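PDB 3MT1: putative carboxynorspermidine decarboxylase protein from Sinorhizobium meliloti, which probably catalyses the pyridoxal 5'-phosphate-dependent decarboxylation of carboxynorspermidine and carboxyspermidine, giving norspermidine and spermidine. Local coordinates for residues B[32-37]-B[43-48]; B[66-71]-B[90-95]; B[99-104]-B[150-155]. All blocks are in the same frame, centred on the assembly; numbering follows the deposited sequence.

Overall arrangement
All three contacts lie in the (beta/alpha)8, or TIM, barrel domain of this class of decarboxylases. Contact 1 is the core contact. Its centre lies about 9 Å from the centre of the chain, and it is wholly apolar, joining strand 31-35 to helix 45-49. Contact 2 lies on the surface, where a salt bridge ties helix 60-70 to the turn after helix 83-92. These two contacts touch: Phe-70 packs against Phe-45 and Leu-34. Contact 3 is further out, its centre about 28 Å from the chain centre, and partly buried. It sets helix 101-107 against the loop before strand 158-160 and returns to apolar contacts. Segment 90-95 leads into strand 95-98 and segment 99-104 follows it.

Contact 1 of 3, residues B[32-37]-B[43-48]; sequences ALLALK and SVFDLM
Leu-34 on barrel strand 31-35 meets Phe-45 and Met-48 on helix 45-49, and Leu-36 adds a second touch on the Phe-45 ring. All four residues are buried, and the links between the segments are apolar.

The aliphatic-aromatic contacts come first. CD2 of Leu-34 lies 3.6 Å from CE1 of Phe-45. The two side chains cross at about a right angle, and the methyl comes to the ring obliquely. CD2 of Leu-36 approaches CZ of the same ring to 3.8 Å. Two leucines two residues apart thus hold neighbouring atoms at the far end of one phenyl group. Phe-45 reaches them because its CG is anti to its carbonyl carbon (chi1 -71°), which carries the ring across from the helix.

The second kind is leucine against selenomethionine. Met-48 is modelled with SE in place of sulfur, and its chain bends at chi3 (80°). The bend brings CE up to the fork of Leu-34, 3.8 Å from CD1 and 3.8 Å from CD2. SE itself stands 4.1 Å from Leu-34 CD2. Leu-34 therefore uses CD2 for both helix residues, while CD1 serves Met-48.

The contact joins the first two elements of a beta-alpha-beta unit completed by strand 54-57. Helix 60-70 closes one flank: Phe-70 stacks edge-to-face with Phe-45 and also touches Leu-34. Helix 11-28 meets Met-48 through Met-18. Helix 233-236 packs on Leu-34 and Met-48 through Ser-235; this helix begins at Glu-233, a predicted substrate-binding residue whose side chain is about 9 Å from that of Leu-34.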
loop_
_atom_site.group_PDB
_atom_site.type_symbol
_atom_site.label_atom_id
_atom_site.label_comp_id
_atom_site.label_asym_id
_atom_site.label_seq_id
_atom_site.Cartn_x
_atom_site.Cartn_y
_atom_site.Cartn_z
ATOM N N ALA B 32 -4.406 28.900 3.508
ATOM C CA ALA B 32 -4.636 27.460 3.547
ATOM C C ALA B 32 -3.923 26.798 2.388
ATOM O O ALA B 32 -4.061 27.249 1.222
ATOM C CB ALA B 32 -6.136 27.146 3.453
ATOM N N LEU B 33 -3.193 25.725 2.707
ATOM C CA LEU B 33 -2.469 24.943 1.716
ATOM C C LEU B 33 -2.963 23.497 1.726
ATOM O O LEU B 33 -3.130 22.898 2.789
ATOM C CB LEU B 33 -0.977 24.994 1.996
ATOM C CG LEU B 33 -0.336 26.329 2.337
ATOM C CD1 LEU B 33 1.101 26.151 2.838
ATOM C CD2 LEU B 33 -0.351 27.237 1.146
ATOM N N LEU B 34 -3.213 22.936 0.546
ATOM C CA LEU B 34 -3.628 21.535 0.466
ATOM C C LEU B 34 -2.447 20.657 0.869
ATOM O O LEU B 34 -1.374 20.807 0.309
ATOM C CB LEU B 34 -4.056 21.193 -0.971
ATOM C CG LEU B 34 -4.412 19.748 -1.341
ATOM C CD1 LEU B 34 -5.559 19.204 -0.439
ATOM C CD2 LEU B 34 -4.774 19.615 -2.817
ATOM N N ALA B 35 -2.622 19.757 1.823
ATOM C CA ALA B 35 -1.535 18.783 2.133
ATOM C C ALA B 35 -1.518 17.636 1.129
ATOM O O ALA B 35 -2.427 16.801 1.138
ATOM C CB ALA B 35 -1.637 18.249 3.556
ATOM N N LEU B 36 -0.517 17.629 0.239
ATOM C CA LEU B 36 -0.468 16.645 -0.840
ATOM C C LEU B 36 -0.308 15.185 -0.360
ATOM O O LEU B 36 -0.682 14.278 -1.068
ATOM C CB LEU B 36 0.555 17.026 -1.885
ATOM C CG LEU B 36 0.302 18.341 -2.657
ATOM C CD1 LEU B 36 1.284 18.510 -3.826
ATOM C CD2 LEU B 36 -1.116 18.378 -3.211
ATOM N N LYS B 37 0.174 14.960 0.868
ATOM C CA LYS B 37 0.257 13.594 1.396
ATOM C C LYS B 37 -1.126 12.935 1.540
ATOM O O LYS B 37 -1.259 11.709 1.437
ATOM C CB LYS B 37 1.088 13.497 2.682
ATOM C CG LYS B 37 0.465 14.117 3.889
ATOM C CD LYS B 37 1.386 14.097 5.132
ATOM C CE LYS B 37 0.751 14.974 6.234
ATOM N NZ LYS B 37 1.682 15.226 7.406
ATOM N N SER B 43 -6.114 16.402 -11.273
ATOM C CA SER B 43 -7.122 16.834 -12.236
ATOM C C SER B 43 -8.242 17.719 -11.658
ATOM O O SER B 43 -9.043 18.292 -12.441
ATOM C CB SER B 43 -7.771 15.633 -12.923
ATOM O OG SER B 43 -8.375 14.808 -11.947
ATOM N N VAL B 44 -8.322 17.809 -10.319
ATOM C CA VAL B 44 -9.278 18.691 -9.679
ATOM C C VAL B 44 -8.608 19.915 -9.051
ATOM O O VAL B 44 -9.276 20.729 -8.417
ATOM C CB VAL B 44 -10.240 17.950 -8.650
ATOM C CG1 VAL B 44 -11.020 16.806 -9.321
ATOM C CG2 VAL B 44 -9.504 17.478 -7.393
ATOM N N PHE B 45 -7.302 20.072 -9.237
ATOM C CA PHE B 45 -6.644 21.265 -8.735
ATOM C C PHE B 45 -7.196 22.584 -9.306
ATOM O O PHE B 45 -7.262 23.595 -8.610
ATOM C CB PHE B 45 -5.142 21.201 -8.973
ATOM C CG PHE B 45 -4.426 20.212 -8.105
ATOM C CD1 PHE B 45 -5.080 19.547 -7.081
ATOM C CD2 PHE B 45 -3.083 19.962 -8.298
ATOM C CE1 PHE B 45 -4.412 18.649 -6.303
ATOM C CE2 PHE B 45 -2.407 19.048 -7.479
ATOM C CZ PHE B 45 -3.078 18.410 -6.503
ATOM N N ASP B 46 -7.588 22.568 -10.571
ATOM C CA ASP B 46 -8.177 23.743 -11.207
ATOM C C ASP B 46 -9.393 24.189 -10.450
ATOM O O ASP B 46 -9.598 25.388 -10.267
ATOM C CB ASP B 46 -8.493 23.499 -12.693
ATOM C CG ASP B 46 -7.231 23.596 -13.573
ATOM O OD1 ASP B 46 -6.295 24.325 -13.153
ATOM O OD2 ASP B 46 -7.149 22.947 -14.663
ATOM N N LEU B 47 -10.183 23.235 -9.973
ATOM C CA LEU B 47 -11.314 23.599 -9.143
ATOM C C LEU B 47 -10.899 24.135 -7.763
ATOM O O LEU B 47 -11.440 25.133 -7.335
ATOM C CB LEU B 47 -12.368 22.486 -9.070
ATOM C CG LEU B 47 -13.396 22.559 -7.933
ATOM C CD1 LEU B 47 -14.505 23.603 -8.194
ATOM C CD2 LEU B 47 -13.998 21.186 -7.700
HETATM N N MSE B 48 -9.906 23.539 -7.111
HETATM C CA MSE B 48 -9.515 23.959 -5.761
HETATM C C MSE B 48 -8.681 25.253 -5.700
HETATM O O MSE B 48 -8.724 25.974 -4.699
HETATM C CB MSE B 48 -8.756 22.827 -5.055
HETATM C CG MSE B 48 -9.537 21.570 -4.966
HETATM SE SE MSE B 48 -8.513 20.023 -4.446
HETATM C CE MSE B 48 -8.468 20.339 -2.565
#

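Contact 2 of 3, residues B[66-71]-B[90-95]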
loop_
_atom_site.group_PDB
_atom_site.type_symbol
_atom_site.label_atom_id
_atom_site.label_comp_id
_atom_site.label_asym_id
_atom_site.label_seq_id
_atom_site.Cartn_x
_atom_site.Cartn_y
_atom_site.Cartn_z
ATOM N N GLY B 66 3.000 20.109 -6.759
ATOM C CA GLY B 66 2.280 21.284 -6.274
ATOM C C GLY B 66 2.657 22.504 -7.099
ATOM O O GLY B 66 1.785 23.280 -7.485
ATOM N N ARG B 67 3.961 22.672 -7.369
ATOM C CA ARG B 67 4.425 23.757 -8.221
ATOM C C ARG B 67 3.874 23.641 -9.628
ATOM O O ARG B 67 3.267 24.592 -10.106
ATOM C CB ARG B 67 5.957 23.899 -8.227
ATOM C CG ARG B 67 6.536 24.902 -9.278
ATOM C CD ARG B 67 6.040 26.369 -9.156
ATOM N NE ARG B 67 6.521 27.006 -7.925
ATOM C CZ ARG B 67 5.763 27.658 -7.032
ATOM N NH1 ARG B 67 4.444 27.803 -7.209
ATOM N NH2 ARG B 67 6.328 28.176 -5.941
ATOM N N GLU B 68 4.045 22.489 -10.273
ATOM C CA GLU B 68 3.644 22.345 -11.682
ATOM C C GLU B 68 2.160 22.295 -11.952
ATOM O O GLU B 68 1.732 22.749 -12.985
ATOM C CB GLU B 68 4.335 21.154 -12.343
ATOM C CG GLU B 68 5.853 21.380 -12.418
ATOM C CD GLU B 68 6.630 20.275 -13.109
ATOM O OE1 GLU B 68 6.003 19.312 -13.611
ATOM O OE2 GLU B 68 7.876 20.366 -13.144
ATOM N N ARG B 69 1.353 21.761 -11.048
ATOM C CA ARG B 69 -0.062 21.576 -11.380
ATOM C C ARG B 69 -0.952 22.364 -10.449
ATOM O O ARG B 69 -2.134 22.486 -10.691
ATOM C CB ARG B 69 -0.496 20.096 -11.243
ATOM C CG ARG B 69 0.158 19.081 -12.097
ATOM C CD ARG B 69 -0.073 19.330 -13.533
ATOM N NE ARG B 69 0.584 18.317 -14.321
ATOM C CZ ARG B 69 0.363 18.120 -15.619
ATOM N NH1 ARG B 69 -0.522 18.879 -16.281
ATOM N NH2 ARG B 69 1.020 17.141 -16.252
ATOM N N PHE B 70 -0.436 22.825 -9.328
ATOM C CA PHE B 70 -1.312 23.566 -8.449
ATOM C C PHE B 70 -1.009 25.038 -8.499
ATOM O O PHE B 70 -1.926 25.838 -8.571
ATOM C CB PHE B 70 -1.271 23.043 -7.016
ATOM C CG PHE B 70 -2.425 23.531 -6.164
ATOM C CD1 PHE B 70 -2.503 24.863 -5.754
ATOM C CD2 PHE B 70 -3.433 22.664 -5.785
ATOM C CE1 PHE B 70 -3.572 25.298 -5.003
ATOM C CE2 PHE B 70 -4.497 23.090 -4.991
ATOM C CZ PHE B 70 -4.569 24.385 -4.597
ATOM N N GLY B 71 0.278 25.393 -8.489
ATOM C CA GLY B 71 0.702 26.787 -8.554
ATOM C C GLY B 71 0.535 27.496 -7.228
ATOM O O GLY B 71 0.332 26.843 -6.196
ATOM N N VAL B 90 14.483 23.192 -3.498
ATOM C CA VAL B 90 14.577 24.640 -3.307
ATOM C C VAL B 90 14.044 25.425 -4.499
ATOM O O VAL B 90 13.371 26.434 -4.332
ATOM C CB VAL B 90 16.009 25.112 -2.921
ATOM C CG1 VAL B 90 16.157 26.652 -3.090
ATOM C CG2 VAL B 90 16.312 24.709 -1.478
ATOM N N SER B 91 14.319 24.955 -5.701
ATOM C CA SER B 91 13.843 25.654 -6.875
ATOM C C SER B 91 12.338 25.570 -7.099
ATOM O O SER B 91 11.821 26.359 -7.831
ATOM C CB SER B 91 14.564 25.167 -8.114
ATOM O OG SER B 91 14.197 23.843 -8.355
ATOM N N HIS B 92 11.632 24.636 -6.477
ATOM C CA HIS B 92 10.160 24.568 -6.632
ATOM C C HIS B 92 9.457 25.292 -5.489
ATOM O O HIS B 92 8.352 25.764 -5.664
ATOM C CB HIS B 92 9.606 23.120 -6.681
ATOM C CG HIS B 92 10.000 22.331 -7.895
ATOM N ND1 HIS B 92 9.594 22.662 -9.168
ATOM C CD2 HIS B 92 10.731 21.197 -8.023
ATOM C CE1 HIS B 92 10.087 21.785 -10.031
ATOM N NE2 HIS B 92 10.781 20.885 -9.360
ATOM N N ALA B 93 10.104 25.375 -4.331
ATOM C CA ALA B 93 9.444 25.833 -3.113
ATOM C C ALA B 93 9.569 27.338 -2.891
ATOM O O ALA B 93 10.573 27.934 -3.261
ATOM C CB ALA B 93 10.000 25.081 -1.902
ATOM N N ASP B 94 8.558 27.943 -2.273
ATOM C CA ASP B 94 8.642 29.318 -1.768
ATOM C C ASP B 94 9.071 29.359 -0.317
ATOM O O ASP B 94 9.713 30.291 0.136
ATOM C CB ASP B 94 7.287 29.984 -1.900
ATOM C CG ASP B 94 6.894 30.170 -3.338
ATOM O OD1 ASP B 94 7.712 30.743 -4.087
ATOM O OD2 ASP B 94 5.792 29.730 -3.729
ATOM N N LYS B 95 8.698 28.331 0.415
ATOM C CA LYS B 95 9.133 28.164 1.766
ATOM C C LYS B 95 9.637 26.742 1.885
ATOM O O LYS B 95 9.164 25.823 1.171
ATOM C CB LYS B 95 7.987 28.478 2.731
ATOM C CG LYS B 95 7.663 29.980 2.715
ATOM C CD LYS B 95 6.695 30.401 3.802
ATOM C CE LYS B 95 6.273 31.873 3.717
ATOM N NZ LYS B 95 5.512 32.126 2.448
#
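Arg-67 on helix 60-70 forms a salt bridge with Asp-94, just beyond helix 83-92. Its NH2 donates to Asp-94 OD2 at 2.8 Å, with an N-H...O angle of 145°. The oxygen lies almost in the guanidinium plane. The nitrogen, however, meets the carboxylate from above, 48° out of its plane. Asp-94 OD2 also accepts from Thr-74 N on strand 73-77.

Arg-67 NE makes a second, weak hydrogen bond to His-92 O at 3.2 Å, bent to 120°. The arginine chain is bent at both chi2 and chi3, which brings the guanidinium beside His-92 O and Asp-94. NH1 has its partner elsewhere, in the carbonyl of Lys-72.

The packing is carried by the arginine's aliphatic part against His-92. Arg-67 CG sits at the edge of the imidazole, 3.8 Å from His-92 ND1. Glu-68 OE2 comes within 4.1 Å of His-92 CE1, but its salt bridge is to Arg-64 on its own helix.

With an alanine here in place of Arg-67, Asp-94 is likely to lose its cationic mate, and a gap would probably open beside the His-92 ring.

One guanidinium thus serves a carboxylate, the carbonyl of Lys-72 and, weakly, that of His-92. The chemistry implies a mixed junction between successive outer helices of the barrel, made of one salt bridge, a weak bond and side-chain packing.

Contact 3 of 3, residues B[99-104]-B[150-155]; sequences NSISQL and ERVMDR
In the outer layer of the (beta/alpha)8 (TIM) barrel, the start of helix 101-107 packs on the loop that leads from helix 146-150 into strand 158-160. Val-152 of the loop points toward the helix and meets Leu-104 and Ile-101, which lie one helical turn apart.

Leu-104 and Val-152 reach for each other tip to tip. Leu-104 CD2 lies 3.8 Å from CG2 of Val-152 and 3.8 Å from its CG1, so one leucine methyl meets both branches of the valine. Ile-101 meets the same valine differently. The two side chains slide past each other in opposite directions, with Ile-101 CG1 4.0 Å from Val-152 CG1. The valine holds CG1 between its backbone N and carbonyl carbon (chi1 87°), and that branch touches both helix residues.

The loop is shaped by two overlapping type I turns, Glu-150 to Met-153 and Val-152 to Arg-155. The second is closed by the bond from Arg-155 N to Val-152 O, 3.2 Å. At the end of this turn, Arg-155 O is 4.4 Å from Leu-104 CD1 and accepts from Arg-116 NE. On the other side of the loop, Met-153 rests on Leu-187 of helix 170-190.

The helix start is fixed as well. Glu-143 OE2 accepts from Ile-101 N. Ser-100 is the N-cap: its OG accepts from Gln-103 N at 3.2 Å, in a nearly straight bond of 164°.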
loop_
_atom_site.group_PDB
_atom_site.type_symbol
_atom_site.label_atom_id
_atom_site.label_comp_id
_atom_site.label_asym_id
_atom_site.label_seq_id
_atom_site.Cartn_x
_atom_site.Cartn_y
_atom_site.Cartn_z
ATOM N N ASN B 99 13.309 19.818 9.776
ATOM C CA ASN B 99 12.876 19.049 10.926
ATOM C C ASN B 99 13.705 19.324 12.178
ATOM O O ASN B 99 13.242 19.122 13.299
ATOM C CB ASN B 99 12.914 17.559 10.583
ATOM C CG ASN B 99 12.104 16.720 11.549
ATOM O OD1 ASN B 99 10.882 16.858 11.620
ATOM N ND2 ASN B 99 12.779 15.844 12.299
ATOM N N SER B 100 14.927 19.793 11.983
ATOM C CA SER B 100 15.901 19.844 13.062
ATOM C C SER B 100 16.917 20.912 12.738
ATOM O O SER B 100 17.064 21.300 11.571
ATOM C CB SER B 100 16.605 18.492 13.192
ATOM O OG SER B 100 17.406 18.263 12.041
ATOM N N ILE B 101 17.617 21.376 13.773
ATOM C CA ILE B 101 18.655 22.400 13.645
ATOM C C ILE B 101 19.726 21.927 12.675
ATOM O O ILE B 101 20.110 22.645 11.749
ATOM C CB ILE B 101 19.245 22.765 15.030
ATOM C CG1 ILE B 101 18.377 23.847 15.666
ATOM C CG2 ILE B 101 20.703 23.261 14.918
ATOM C CD1 ILE B 101 18.143 23.678 17.166
ATOM N N SER B 102 20.167 20.696 12.885
ATOM C CA SER B 102 21.171 20.073 12.057
ATOM C C SER B 102 20.811 20.059 10.553
ATOM O O SER B 102 21.658 20.378 9.713
ATOM C CB SER B 102 21.425 18.663 12.586
ATOM O OG SER B 102 22.454 18.042 11.850
ATOM N N GLN B 103 19.568 19.699 10.219
ATOM C CA GLN B 103 19.084 19.782 8.829
ATOM C C GLN B 103 19.181 21.210 8.319
ATOM O O GLN B 103 19.592 21.458 7.171
ATOM C CB GLN B 103 17.629 19.317 8.709
ATOM C CG GLN B 103 17.432 17.814 8.715
ATOM C CD GLN B 103 17.508 17.246 7.342
ATOM O OE1 GLN B 103 16.743 17.640 6.464
ATOM N NE2 GLN B 103 18.432 16.308 7.131
ATOM N N LEU B 104 18.807 22.154 9.173
ATOM C CA LEU B 104 18.857 23.557 8.782
ATOM C C LEU B 104 20.287 24.030 8.561
ATOM O O LEU B 104 20.583 24.659 7.551
ATOM C CB LEU B 104 18.129 24.422 9.807
ATOM C CG LEU B 104 18.413 25.906 9.862
ATOM C CD1 LEU B 104 17.829 26.598 8.673
ATOM C CD2 LEU B 104 17.829 26.430 11.162
ATOM N N GLU B 150 17.254 29.347 19.610
ATOM C CA GLU B 150 17.720 30.715 19.654
ATOM C C GLU B 150 19.067 30.965 18.986
ATOM O O GLU B 150 19.282 32.030 18.387
ATOM C CB GLU B 150 17.772 31.182 21.096
ATOM C CG GLU B 150 16.532 31.918 21.555
ATOM C CD GLU B 150 16.880 33.185 22.310
ATOM O OE1 GLU B 150 17.218 34.205 21.654
ATOM O OE2 GLU B 150 16.819 33.152 23.559
ATOM N N ARG B 151 19.973 29.991 19.084
ATOM C CA ARG B 151 21.300 30.126 18.483
ATOM C C ARG B 151 21.232 30.181 16.947
ATOM O O ARG B 151 22.199 30.543 16.267
ATOM C CB ARG B 151 22.243 29.016 18.961
ATOM C CG ARG B 151 23.676 29.513 19.110
ATOM C CD ARG B 151 24.658 28.391 19.288
ATOM N NE ARG B 151 25.723 28.445 18.283
ATOM C CZ ARG B 151 25.786 27.640 17.219
ATOM N NH1 ARG B 151 26.786 27.752 16.352
ATOM N NH2 ARG B 151 24.854 26.715 17.019
ATOM N N VAL B 152 20.068 29.853 16.406
ATOM C CA VAL B 152 19.951 29.718 14.974
ATOM C C VAL B 152 18.839 30.612 14.356
ATOM O O VAL B 152 18.478 30.473 13.190
ATOM C CB VAL B 152 19.889 28.227 14.626
ATOM C CG1 VAL B 152 18.460 27.703 14.693
ATOM C CG2 VAL B 152 20.531 27.974 13.287
HETATM N N MSE B 153 18.377 31.582 15.143
HETATM C CA MSE B 153 17.324 32.526 14.755
HETATM C C MSE B 153 17.692 33.500 13.632
HETATM O O MSE B 153 16.822 34.034 12.975
HETATM C CB MSE B 153 16.865 33.308 15.985
HETATM C CG MSE B 153 16.080 32.475 16.973
HETATM SE SE MSE B 153 14.234 32.129 16.397
HETATM C CE MSE B 153 13.450 33.808 16.909
ATOM N N ASP B 154 18.980 33.728 13.412
ATOM C CA ASP B 154 19.415 34.606 12.326
ATOM C C ASP B 154 19.327 33.924 10.953
ATOM O O ASP B 154 19.699 34.505 9.936
ATOM C CB ASP B 154 20.856 35.124 12.593
ATOM N N ARG B 155 18.839 32.687 10.926
ATOM C CA ARG B 155 18.837 31.905 9.696
ATOM C C ARG B 155 17.432 31.459 9.303
ATOM O O ARG B 155 17.220 30.973 8.194
ATOM C CB ARG B 155 19.749 30.684 9.835
ATOM C CG ARG B 155 21.038 30.946 10.590
ATOM C CD ARG B 155 21.941 29.743 10.560
ATOM N NE ARG B 155 22.666 29.647 9.300
ATOM C CZ ARG B 155 23.477 28.646 8.964
ATOM N NH1 ARG B 155 23.678 27.617 9.791
ATOM N NH2 ARG B 155 24.090 28.664 7.783
#